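Local structure of carbohydrate kinase, FGGY (Rhodospirillum rubrum, 3IFR) at residues A119-E124 with V200-I205; A141-I146 with G155-V160; V261-K264 with D270-V273; H389-L394 with H399-F404. The protein probably phosphorylates D-xylulose, as a sugar kinase of the FGGY family with two domains of the actin-like ATPase kind. All blocks are in the same frame, centred on the assembly; numbering follows the deposited sequence.

Contacts 1 and 2 lie in the N-terminal domain, contacts 3 and 4 around the C-terminal sheet. Contact 1 is a small surface contact; contact 2, buried and purely apolar between its segments, is nested inside the loop closed by contact 1. The two touch through Arg-144 of helix 139-149, which pairs with Glu-120 and probably with the carbonyl oxygen of Leu-202. Contact 3, a buried hairpin, adds backbone hydrogen bonding, one of its four bonds weak. Contact 4, also buried, packs the end of helix 372-397 on the same sheet, apolar but for one backbone bond, His-399 N to Leu-394 O. Contacts 3 and 4, centres about 9 Å apart, meet through Val-261 and Ile-271 against Pro-401, His-390 and Leu-394.

Contact 1. Residues A119-E124 with V200-I205; sequences AEVDSE and VALAHI
On the surface of the N-terminal domain, the C-terminal end of helix 111-120 meets the type I beta turn from Ala-201 to His-204, at the end of helix 197-201, with Glu-120 and Val-121 on one side and Leu-202 on the other. Val-121 is the first residue to leave the helical conformation. Its CG1 stands anti to the carbonyl carbon (chi1 -57°) and meets Leu-202 tip to tip, CG1 lying 3.6 Å from Leu-202 CD2 and 4.0 Å from Leu-202 CD1. Glu-120 behaves differently: with CG anti to the backbone N (chi1 162°) and the chain extended beyond it, the side chain slides past Leu-202 in the opposite direction, and Glu-120 OE2 ends 3.6 Å from Leu-202 CD2. The methyl offers that oxygen nothing polar; its partner is Arg-144 of helix 139-149, which forms a salt bridge with Glu-120 through NH2 and probably donates from NE to the carbonyl oxygen of Leu-202. One guanidinium group would thus tie both segments together, by a salt bridge to one and a probable hydrogen bond to the other. The turn itself is closed by His-204 N bonding to Ala-201 O at 2.8 Å. The carbonyl oxygen of Leu-202 also lies over one face of the His-204 ring, 3.6 Å above its plane and offset toward the rim. Across the contact, the chain beyond Val-121 starts a new helical turn, with Asp-122 as its N-cap: Asp-122 OD1 accepts from Glu-124 N at 3.1 Å, the N-H arriving from above the carboxylate plane.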
loop_
_atom_site.group_PDB
_atom_site.type_symbol
_atom_site.label_atom_id
_atom_site.label_comp_id
_atom_site.label_asym_id
_atom_site.label_seq_id
_atom_site.Cartn_x
_atom_site.Cartn_y
_atom_site.Cartn_z
ATOM N N ALA A 119 15.422 13.801 -16.873
ATOM C CA ALA A 119 16.363 14.284 -17.883
ATOM C C ALA A 119 17.822 14.207 -17.432
ATOM O O ALA A 119 18.742 14.139 -18.258
ATOM C CB ALA A 119 16.025 15.716 -18.285
ATOM N N GLU A 120 18.024 14.210 -16.119
ATOM C CA GLU A 120 19.354 14.216 -15.554
ATOM C C GLU A 120 19.931 12.827 -15.186
ATOM O O GLU A 120 21.148 12.680 -15.088
ATOM C CB GLU A 120 19.373 15.175 -14.373
ATOM C CG GLU A 120 20.527 15.016 -13.407
ATOM C CD GLU A 120 20.220 15.730 -12.113
ATOM O OE1 GLU A 120 19.250 16.528 -12.119
ATOM O OE2 GLU A 120 20.919 15.492 -11.098
ATOM N N VAL A 121 19.088 11.807 -15.003
ATOM C CA VAL A 121 19.593 10.432 -14.814
ATOM C C VAL A 121 18.945 9.419 -15.758
ATOM O O VAL A 121 17.901 9.693 -16.373
ATOM C CB VAL A 121 19.396 9.919 -13.373
ATOM C CG1 VAL A 121 20.064 10.853 -12.373
ATOM C CG2 VAL A 121 17.896 9.785 -13.077
ATOM N N ASP A 122 19.558 8.243 -15.879
ATOM C CA ASP A 122 18.982 7.200 -16.727
ATOM C C ASP A 122 17.854 6.572 -15.935
ATOM O O ASP A 122 18.117 5.904 -14.947
ATOM C CB ASP A 122 20.047 6.154 -17.073
ATOM C CG ASP A 122 19.532 5.067 -18.013
ATOM O OD1 ASP A 122 18.304 4.998 -18.259
ATOM O OD2 ASP A 122 20.363 4.271 -18.513
ATOM N N SER A 123 16.606 6.807 -16.344
ATOM C CA SER A 123 15.437 6.333 -15.588
ATOM C C SER A 123 15.349 4.830 -15.415
ATOM O O SER A 123 14.562 4.356 -14.592
ATOM C CB SER A 123 14.132 6.781 -16.238
ATOM O OG SER A 123 13.813 8.091 -15.851
ATOM N N GLU A 124 16.102 4.091 -16.232
ATOM C CA GLU A 124 16.104 2.626 -16.190
ATOM C C GLU A 124 17.178 2.179 -15.247
ATOM O O GLU A 124 16.929 1.385 -14.341
ATOM C CB GLU A 124 16.379 2.034 -17.567
ATOM C CG GLU A 124 15.196 2.088 -18.502
ATOM C CD GLU A 124 14.308 3.287 -18.229
ATOM O OE1 GLU A 124 14.138 4.132 -19.148
ATOM O OE2 GLU A 124 13.783 3.387 -17.088
ATOM N N VAL A 200 21.468 10.076 -2.381
ATOM C CA VAL A 200 21.101 11.257 -1.621
ATOM C C VAL A 200 21.544 12.545 -2.336
ATOM O O VAL A 200 20.781 13.499 -2.455
ATOM C CB VAL A 200 21.660 11.184 -0.186
ATOM C CG1 VAL A 200 21.191 12.357 0.608
ATOM C CG2 VAL A 200 21.204 9.895 0.476
ATOM N N ALA A 201 22.759 12.557 -2.861
ATOM C CA ALA A 201 23.231 13.722 -3.629
ATOM C C ALA A 201 22.232 14.194 -4.680
ATOM O O ALA A 201 22.105 15.368 -4.887
ATOM C CB ALA A 201 24.612 13.456 -4.280
ATOM N N LEU A 202 21.540 13.287 -5.356
ATOM C CA LEU A 202 20.533 13.693 -6.334
ATOM C C LEU A 202 19.481 14.698 -5.789
ATOM O O LEU A 202 18.878 15.463 -6.544
ATOM C CB LEU A 202 19.768 12.470 -6.858
ATOM C CG LEU A 202 20.055 11.669 -8.138
ATOM C CD1 LEU A 202 18.733 11.157 -8.625
ATOM C CD2 LEU A 202 20.761 12.458 -9.244
ATOM N N ALA A 203 19.201 14.617 -4.495
ATOM C CA ALA A 203 18.174 15.439 -3.878
ATOM C C ALA A 203 18.840 16.714 -3.339
ATOM O O ALA A 203 18.178 17.578 -2.748
ATOM C CB ALA A 203 17.472 14.645 -2.728
ATOM N N HIS A 204 20.162 16.808 -3.518
ATOM C CA HIS A 204 20.908 18.027 -3.172
ATOM C C HIS A 204 20.841 18.343 -1.671
ATOM O O HIS A 204 20.937 19.511 -1.275
ATOM C CB HIS A 204 20.374 19.250 -3.939
ATOM C CG HIS A 204 20.401 19.109 -5.436
ATOM N ND1 HIS A 204 19.578 19.846 -6.270
ATOM C CD2 HIS A 204 21.150 18.328 -6.249
ATOM C CE1 HIS A 204 19.815 19.526 -7.524
ATOM N NE2 HIS A 204 20.758 18.606 -7.545
ATOM N N ILE A 205 20.634 17.322 -0.845
ATOM C CA ILE A 205 20.778 17.498 0.593
ATOM C C ILE A 205 22.065 16.818 0.994
ATOM O O ILE A 205 22.569 15.956 0.286
ATOM C CB ILE A 205 19.618 16.874 1.401
ATOM C CG1 ILE A 205 19.510 15.376 1.093
ATOM C CG2 ILE A 205 18.316 17.524 1.048
ATOM C CD1 ILE A 205 18.392 14.618 1.815
#

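Contact 2. Residues A141-I146 with G155-V160; sequences AKLRWI and GAIATV
Leu-143, on helix 139-149 of the N-terminal domain, carries this apolar contact by placing its two methyls against two different residues of 155-160, which runs from the end of helix 151-155 through a loop into strand 159-161. Its CD1 lies 4.4 Å from Ile-157 CD1, while Leu-143 CD2 lies 4.4 Å from Val-160 CG2, so the forked end of the leucine spans the distance between them. Ile-157 gets there by an extended arm (chi2 167°) that carries CD1 toward the helix. Leu-91 of strand 90-92 touches both Ile-157 and Val-160, and Ile-146 as well.

No backbone bond joins the two segments. The helix is held by its own bonds, such as Ile-146 N to Lys-142 O at 3.1 Å, whereas the other segment pairs with strand 90-92, where Ala-158 and Thr-159 both face Leu-92 in a classic beta bulge, and Val-160 bonds to Ala-209.

Polar side-chain groups find their partners away from the interface: Thr-159 OG1 bonds to Arg-175, and Lys-142 NZ to the carbonyl oxygen of Gln-136. With methyls alone meeting, at rather long distances, the chemistry implies that the helix and the loop-strand segment meet here through burial of apolar groups, without any directional bond to fix their register.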
loop_
_atom_site.group_PDB
_atom_site.type_symbol
_atom_site.label_atom_id
_atom_site.label_comp_id
_atom_site.label_asym_id
_atom_site.label_seq_id
_atom_site.Cartn_x
_atom_site.Cartn_y
_atom_site.Cartn_z
ATOM N N ALA A 141 12.267 13.760 -5.476
ATOM C CA ALA A 141 11.472 14.724 -6.245
ATOM C C ALA A 141 10.899 15.816 -5.336
ATOM O O ALA A 141 11.092 17.005 -5.584
ATOM C CB ALA A 141 10.355 14.048 -7.011
ATOM N N LYS A 142 10.200 15.418 -4.274
ATOM C CA LYS A 142 9.732 16.397 -3.305
ATOM C C LYS A 142 10.847 17.272 -2.735
ATOM O O LYS A 142 10.645 18.473 -2.592
ATOM C CB LYS A 142 8.904 15.746 -2.204
ATOM C CG LYS A 142 7.543 15.290 -2.709
ATOM C CD LYS A 142 6.974 14.259 -1.790
ATOM C CE LYS A 142 5.508 13.853 -2.134
ATOM N NZ LYS A 142 5.404 12.659 -3.011
ATOM N N LEU A 143 12.020 16.705 -2.448
ATOM C CA LEU A 143 13.174 17.513 -2.009
ATOM C C LEU A 143 13.601 18.586 -3.038
ATOM O O LEU A 143 13.746 19.758 -2.678
ATOM C CB LEU A 143 14.360 16.632 -1.649
ATOM C CG LEU A 143 14.727 16.460 -0.180
ATOM C CD1 LEU A 143 13.654 16.963 0.749
ATOM C CD2 LEU A 143 15.153 14.981 0.131
ATOM N N ARG A 144 13.772 18.207 -4.312
ATOM C CA ARG A 144 14.115 19.178 -5.365
ATOM C C ARG A 144 13.085 20.309 -5.415
ATOM O O ARG A 144 13.449 21.454 -5.630
ATOM C CB ARG A 144 14.150 18.518 -6.749
ATOM C CG ARG A 144 15.283 17.591 -7.013
ATOM C CD ARG A 144 16.618 18.294 -7.102
ATOM N NE ARG A 144 17.641 17.369 -7.576
ATOM C CZ ARG A 144 17.983 17.172 -8.857
ATOM N NH1 ARG A 144 17.398 17.859 -9.832
ATOM N NH2 ARG A 144 18.921 16.277 -9.160
ATOM N N TRP A 145 11.794 19.986 -5.258
ATOM C CA TRP A 145 10.746 21.015 -5.301
ATOM C C TRP A 145 10.936 22.019 -4.151
ATOM O O TRP A 145 10.956 23.228 -4.344
ATOM C CB TRP A 145 9.363 20.378 -5.204
ATOM C CG TRP A 145 8.254 21.366 -5.258
ATOM C CD1 TRP A 145 7.517 21.711 -6.356
ATOM C CD2 TRP A 145 7.737 22.142 -4.163
ATOM N NE1 TRP A 145 6.589 22.669 -6.014
ATOM C CE2 TRP A 145 6.696 22.942 -4.675
ATOM C CE3 TRP A 145 8.039 22.222 -2.802
ATOM C CZ2 TRP A 145 5.963 23.826 -3.868
ATOM C CZ3 TRP A 145 7.314 23.098 -2.002
ATOM C CH2 TRP A 145 6.302 23.898 -2.538
ATOM N N ILE A 146 11.074 21.497 -2.950
ATOM C CA ILE A 146 11.345 22.305 -1.798
ATOM C C ILE A 146 12.569 23.232 -1.970
ATOM O O ILE A 146 12.514 24.418 -1.618
ATOM C CB ILE A 146 11.545 21.398 -0.572
ATOM C CG1 ILE A 146 10.199 20.963 -0.021
ATOM C CG2 ILE A 146 12.315 22.110 0.517
ATOM C CD1 ILE A 146 10.372 19.872 0.978
ATOM N N GLY A 155 17.354 24.944 3.356
ATOM C CA GLY A 155 18.672 25.157 3.940
ATOM C C GLY A 155 18.699 24.772 5.416
ATOM O O GLY A 155 19.753 24.476 5.988
ATOM N N ALA A 156 17.526 24.776 6.041
ATOM C CA ALA A 156 17.453 24.394 7.453
ATOM C C ALA A 156 17.330 22.887 7.728
ATOM O O ALA A 156 17.214 22.514 8.881
ATOM C CB ALA A 156 16.313 25.093 8.110
ATOM N N ILE A 157 17.328 22.040 6.690
ATOM C CA ILE A 157 17.047 20.612 6.857
ATOM C C ILE A 157 18.213 19.852 7.456
ATOM O O ILE A 157 19.280 19.726 6.846
ATOM C CB ILE A 157 16.689 19.899 5.528
ATOM C CG1 ILE A 157 15.397 20.457 4.903
ATOM C CG2 ILE A 157 16.506 18.410 5.757
ATOM C CD1 ILE A 157 15.185 20.025 3.504
ATOM N N ALA A 158 17.972 19.322 8.652
ATOM C CA ALA A 158 18.909 18.468 9.382
ATOM C C ALA A 158 18.496 17.001 9.276
ATOM O O ALA A 158 19.343 16.096 9.278
ATOM C CB ALA A 158 18.950 18.894 10.842
ATOM N N THR A 159 17.188 16.759 9.201
ATOM C CA THR A 159 16.651 15.396 9.075
ATOM C C THR A 159 15.438 15.363 8.147
ATOM O O THR A 159 14.481 16.171 8.265
ATOM C CB THR A 159 16.247 14.851 10.462
ATOM O OG1 THR A 159 17.388 14.825 11.337
ATOM C CG2 THR A 159 15.628 13.469 10.369
ATOM N N VAL A 160 15.477 14.421 7.218
ATOM C CA VAL A 160 14.321 14.123 6.400
ATOM C C VAL A 160 13.955 12.667 6.674
ATOM O O VAL A 160 14.847 11.793 6.732
ATOM C CB VAL A 160 14.597 14.353 4.899
ATOM C CG1 VAL A 160 15.845 13.545 4.431
ATOM C CG2 VAL A 160 13.384 13.974 4.085
#

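Contact 3. Residues V261-K264 with D270-V273; sequences VLLK and DIIV
Val-261 to Lys-264 and Asp-270 to Val-273 run antiparallel, their axes 4.7 Å apart at closest approach and 168° between their directions. Leu-262 and Ile-272 form a hydrogen-bonded pair: Leu-262 N reaches Ile-272 O at 2.8 Å, and the return bond from Ile-272 N, 3.2 Å long, meets Leu-262 O in the carbonyl plane, on a lone pair. Lys-264 N to Asp-270 O, at 3.0 Å, repeats the pattern, though the bond back from Asp-270 N to Lys-264 O is weak. This is a beta hairpin, opening the C-terminal sheet, whose first five strands have the order 3-2-1-4-5 of the actin-like ATPase fold, with 463-468 added at the edge; strand 403-407 flanks 260-265 on its other side. Val-261, Leu-263, Ile-271 and Val-273 share the face turned to helix 372-397. There Val-261 and Val-273, a non-hydrogen-bonded pair, lie side by side; CG1 of Val-261, opposite the backbone N (chi1 -178°), is 3.8 Å from CG2 of Val-273 and 3.9 Å from Ile-271 CG1. Cutting Val-261 back to an alanine takes away both methyls and would probably open a gap beside Val-273 and Ile-271. Leu-263, likewise paired, lies alongside Ile-271, its CD1 3.8 Å from Ile-271 CG1. On the opposite face Lys-264 and Asp-270 touch through their CB atoms, 3.9 Å apart, while the lysine chain leads NZ away to a salt bridge with Asp-408.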
loop_
_atom_site.group_PDB
_atom_site.type_symbol
_atom_site.label_atom_id
_atom_site.label_comp_id
_atom_site.label_asym_id
_atom_site.label_seq_id
_atom_site.Cartn_x
_atom_site.Cartn_y
_atom_site.Cartn_z
ATOM N N VAL A 261 0.355 -14.163 -3.122
ATOM C CA VAL A 261 -0.103 -12.942 -3.759
ATOM C C VAL A 261 -1.378 -12.430 -3.107
ATOM O O VAL A 261 -2.336 -13.175 -2.932
ATOM C CB VAL A 261 -0.397 -13.172 -5.263
ATOM C CG1 VAL A 261 -0.814 -11.895 -5.924
ATOM C CG2 VAL A 261 0.808 -13.801 -5.975
ATOM N N LEU A 262 -1.398 -11.152 -2.762
ATOM C CA LEU A 262 -2.600 -10.516 -2.271
ATOM C C LEU A 262 -3.208 -9.673 -3.379
ATOM O O LEU A 262 -2.517 -8.945 -4.113
ATOM C CB LEU A 262 -2.305 -9.655 -1.026
ATOM C CG LEU A 262 -3.555 -8.891 -0.570
ATOM C CD1 LEU A 262 -4.570 -9.891 -0.003
ATOM C CD2 LEU A 262 -3.263 -7.821 0.436
ATOM N N LEU A 263 -4.517 -9.766 -3.504
ATOM C CA LEU A 263 -5.232 -8.947 -4.450
ATOM C C LEU A 263 -6.215 -8.125 -3.657
ATOM O O LEU A 263 -7.154 -8.676 -3.081
ATOM C CB LEU A 263 -6.010 -9.839 -5.390
ATOM C CG LEU A 263 -5.440 -10.350 -6.699
ATOM C CD1 LEU A 263 -3.904 -10.347 -6.777
ATOM C CD2 LEU A 263 -6.049 -11.701 -6.858
ATOM N N LYS A 264 -6.033 -6.810 -3.682
ATOM C CA LYS A 264 -6.726 -5.895 -2.786
ATOM C C LYS A 264 -7.762 -5.153 -3.590
ATOM O O LYS A 264 -7.418 -4.291 -4.404
ATOM C CB LYS A 264 -5.714 -4.891 -2.226
ATOM C CG LYS A 264 -6.015 -4.370 -0.840
ATOM C CD LYS A 264 -4.731 -3.886 -0.140
ATOM C CE LYS A 264 -5.042 -3.266 1.231
ATOM N NZ LYS A 264 -6.247 -2.386 1.165
ATOM N N ASP A 270 -4.561 -2.939 -5.385
ATOM C CA ASP A 270 -3.145 -3.216 -5.168
ATOM C C ASP A 270 -2.905 -4.658 -5.427
ATOM O O ASP A 270 -3.804 -5.490 -5.251
ATOM C CB ASP A 270 -2.720 -2.970 -3.721
ATOM C CG ASP A 270 -2.613 -1.504 -3.386
ATOM O OD1 ASP A 270 -1.474 -1.039 -3.124
ATOM O OD2 ASP A 270 -3.658 -0.814 -3.396
ATOM N N ILE A 271 -1.666 -4.968 -5.782
ATOM C CA ILE A 271 -1.255 -6.347 -5.827
ATOM C C ILE A 271 0.111 -6.439 -5.180
ATOM O O ILE A 271 1.002 -5.673 -5.510
ATOM C CB ILE A 271 -1.297 -6.865 -7.279
ATOM C CG1 ILE A 271 -0.722 -8.277 -7.380
ATOM C CG2 ILE A 271 -0.593 -5.885 -8.240
ATOM C CD1 ILE A 271 -0.916 -8.836 -8.781
ATOM N N ILE A 272 0.252 -7.341 -4.214
ATOM C CA ILE A 272 1.434 -7.388 -3.370
ATOM C C ILE A 272 1.811 -8.857 -3.371
ATOM O O ILE A 272 0.937 -9.722 -3.281
ATOM C CB ILE A 272 1.123 -6.925 -1.920
ATOM C CG1 ILE A 272 0.187 -5.705 -1.927
ATOM C CG2 ILE A 272 2.392 -6.641 -1.152
ATOM C CD1 ILE A 272 0.150 -4.875 -0.587
ATOM N N VAL A 273 3.097 -9.147 -3.514
ATOM C CA VAL A 273 3.542 -10.514 -3.700
ATOM C C VAL A 273 4.769 -10.714 -2.856
ATOM O O VAL A 273 5.597 -9.825 -2.787
ATOM C CB VAL A 273 3.955 -10.693 -5.152
ATOM C CG1 VAL A 273 4.541 -12.038 -5.380
ATOM C CG2 VAL A 273 2.741 -10.450 -6.038
#

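Contact 4. Residues H389-L394 with H399-F404; sequences HHVAVL and HAPQRF
Leu-394, Pro-401 and Val-391 bury the most surface here, and the proline ring is the piece wedged between the other two. Pro-401 CG sits 3.6 Å from Leu-394 CB, and the same CG is 3.8 Å from CG1 of Val-391, whose side chain crosses the ring at a slant. It also rests on the backbone of the helix, 3.6 Å from Val-391 O. A glycine in place of Pro-401 removes that ring, and the loss is likely to leave a gap between Val-391 and Leu-394 and let the loop turn more freely. Val-391, with CG1 turned opposite the backbone N (chi1 178°), also presents this methyl to Phe-404, at the ring's edge and near its plane, CG1 to CZ being 4.0 Å. Leu-394 has a polar task as well: its carbonyl oxygen accepts from His-399 N at 3.0 Å, the donor standing 37° out of the carbonyl plane. The His-399 side chain crosses that of Leu-394 at about a right angle, with ND1 4.1 Å from Leu-394 CD1. That ND1 is buried and finds no polar partner, whereas NE2 makes a weak bond to the carbonyl oxygen of Thr-277. Val-261 of strand 260-265 touches both Pro-401 and Phe-404. Helix 372-397 thereby packs on the sheet, and a short loop leads into strand 403-407: it is the last helix on the connection from third to fourth strand of the actin-like ATPase fold.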
loop_
_atom_site.group_PDB
_atom_site.type_symbol
_atom_site.label_atom_id
_atom_site.label_comp_id
_atom_site.label_asym_id
_atom_site.label_seq_id
_atom_site.Cartn_x
_atom_site.Cartn_y
_atom_site.Cartn_z
ATOM N N HIS A 389 -3.047 -9.365 -15.748
ATOM C CA HIS A 389 -1.909 -8.782 -16.436
ATOM C C HIS A 389 -0.713 -8.551 -15.482
ATOM O O HIS A 389 0.403 -9.043 -15.735
ATOM C CB HIS A 389 -2.331 -7.514 -17.208
ATOM C CG HIS A 389 -1.221 -6.860 -17.953
ATOM N ND1 HIS A 389 -1.174 -5.494 -18.178
ATOM C CD2 HIS A 389 -0.087 -7.355 -18.512
ATOM C CE1 HIS A 389 -0.083 -5.192 -18.846
ATOM N NE2 HIS A 389 0.594 -6.306 -19.064
ATOM N N HIS A 390 -0.944 -7.855 -14.375
ATOM C CA HIS A 390 0.030 -7.830 -13.287
ATOM C C HIS A 390 0.629 -9.208 -12.931
ATOM O O HIS A 390 1.848 -9.346 -12.756
ATOM C CB HIS A 390 -0.587 -7.242 -12.023
ATOM C CG HIS A 390 -0.657 -5.759 -12.034
ATOM N ND1 HIS A 390 -1.756 -5.071 -12.504
ATOM C CD2 HIS A 390 0.227 -4.814 -11.626
ATOM C CE1 HIS A 390 -1.551 -3.774 -12.377
ATOM N NE2 HIS A 390 -0.347 -3.596 -11.854
ATOM N N VAL A 391 -0.235 -10.200 -12.757
ATOM C CA VAL A 391 0.218 -11.530 -12.385
ATOM C C VAL A 391 1.175 -12.052 -13.472
ATOM O O VAL A 391 2.240 -12.599 -13.177
ATOM C CB VAL A 391 -0.986 -12.516 -12.189
ATOM C CG1 VAL A 391 -0.491 -13.923 -11.847
ATOM C CG2 VAL A 391 -1.908 -12.011 -11.087
ATOM N N ALA A 392 0.796 -11.849 -14.730
ATOM C CA ALA A 392 1.619 -12.287 -15.841
ATOM C C ALA A 392 2.955 -11.555 -15.744
ATOM O O ALA A 392 4.031 -12.120 -15.965
ATOM C CB ALA A 392 0.912 -11.995 -17.211
ATOM N N VAL A 393 2.895 -10.275 -15.418
ATOM C CA VAL A 393 4.146 -9.560 -15.273
ATOM C C VAL A 393 4.964 -10.135 -14.134
ATOM O O VAL A 393 6.151 -10.363 -14.320
ATOM C CB VAL A 393 3.967 -8.031 -15.228
ATOM C CG1 VAL A 393 5.273 -7.329 -14.890
ATOM C CG2 VAL A 393 3.468 -7.567 -16.581
ATOM N N LEU A 394 4.345 -10.380 -12.977
ATOM C CA LEU A 394 5.075 -10.964 -11.850
ATOM C C LEU A 394 5.805 -12.241 -12.296
ATOM O O LEU A 394 7.017 -12.417 -12.094
ATOM C CB LEU A 394 4.114 -11.325 -10.708
ATOM C CG LEU A 394 3.677 -10.347 -9.599
ATOM C CD1 LEU A 394 4.657 -9.182 -9.410
ATOM C CD2 LEU A 394 2.245 -9.846 -9.780
ATOM N N HIS A 399 8.974 -13.727 -10.172
ATOM C CA HIS A 399 8.402 -13.847 -8.828
ATOM C C HIS A 399 7.494 -15.060 -8.601
ATOM O O HIS A 399 7.106 -15.363 -7.464
ATOM C CB HIS A 399 7.746 -12.530 -8.402
ATOM C CG HIS A 399 8.725 -11.410 -8.333
ATOM N ND1 HIS A 399 8.641 -10.295 -9.140
ATOM C CD2 HIS A 399 9.879 -11.291 -7.640
ATOM C CE1 HIS A 399 9.668 -9.503 -8.894
ATOM N NE2 HIS A 399 10.437 -10.090 -7.988
ATOM N N ALA A 400 7.199 -15.785 -9.674
ATOM C CA ALA A 400 6.498 -17.064 -9.551
ATOM C C ALA A 400 5.232 -17.016 -8.677
ATOM O O ALA A 400 5.116 -17.775 -7.733
ATOM C CB ALA A 400 7.463 -18.074 -8.999
ATOM N N PRO A 401 4.281 -16.126 -8.999
ATOM C CA PRO A 401 3.028 -15.996 -8.229
ATOM C C PRO A 401 2.296 -17.345 -8.170
ATOM O O PRO A 401 2.168 -17.953 -9.228
ATOM C CB PRO A 401 2.170 -15.052 -9.078
ATOM C CG PRO A 401 2.943 -14.745 -10.337
ATOM C CD PRO A 401 4.305 -15.313 -10.239
ATOM N N GLN A 402 1.841 -17.827 -7.012
ATOM C CA GLN A 402 1.119 -19.092 -7.031
ATOM C C GLN A 402 -0.017 -19.266 -6.034
ATOM O O GLN A 402 -0.977 -20.010 -6.289
ATOM C CB GLN A 402 2.095 -20.267 -6.917
ATOM C CG GLN A 402 2.847 -20.317 -5.604
ATOM C CD GLN A 402 3.687 -21.584 -5.473
ATOM O OE1 GLN A 402 4.144 -22.159 -6.476
ATOM N NE2 GLN A 402 3.874 -22.033 -4.239
ATOM N N ARG A 403 0.097 -18.614 -4.892
ATOM C CA ARG A 403 -0.905 -18.734 -3.847
ATOM C C ARG A 403 -1.575 -17.368 -3.676
ATOM O O ARG A 403 -0.898 -16.382 -3.320
ATOM C CB ARG A 403 -0.203 -19.158 -2.591
ATOM C CG ARG A 403 -0.998 -19.792 -1.510
ATOM C CD ARG A 403 -0.190 -19.507 -0.259
ATOM N NE ARG A 403 -0.613 -20.153 0.956
ATOM C CZ ARG A 403 -0.222 -19.735 2.153
ATOM N NH1 ARG A 403 0.542 -18.666 2.245
ATOM N NH2 ARG A 403 -0.610 -20.368 3.254
ATOM N N PHE A 404 -2.883 -17.318 -3.943
ATOM C CA PHE A 404 -3.630 -16.071 -4.124
ATOM C C PHE A 404 -4.685 -15.789 -3.064
ATOM O O PHE A 404 -5.438 -16.676 -2.653
ATOM C CB PHE A 404 -4.341 -16.057 -5.479
ATOM C CG PHE A 404 -3.404 -16.078 -6.637
ATOM C CD1 PHE A 404 -2.991 -14.903 -7.218
ATOM C CD2 PHE A 404 -2.895 -17.289 -7.110
ATOM C CE1 PHE A 404 -2.084 -14.926 -8.271
ATOM C CE2 PHE A 404 -2.000 -17.320 -8.150
ATOM C CZ PHE A 404 -1.592 -16.154 -8.737
#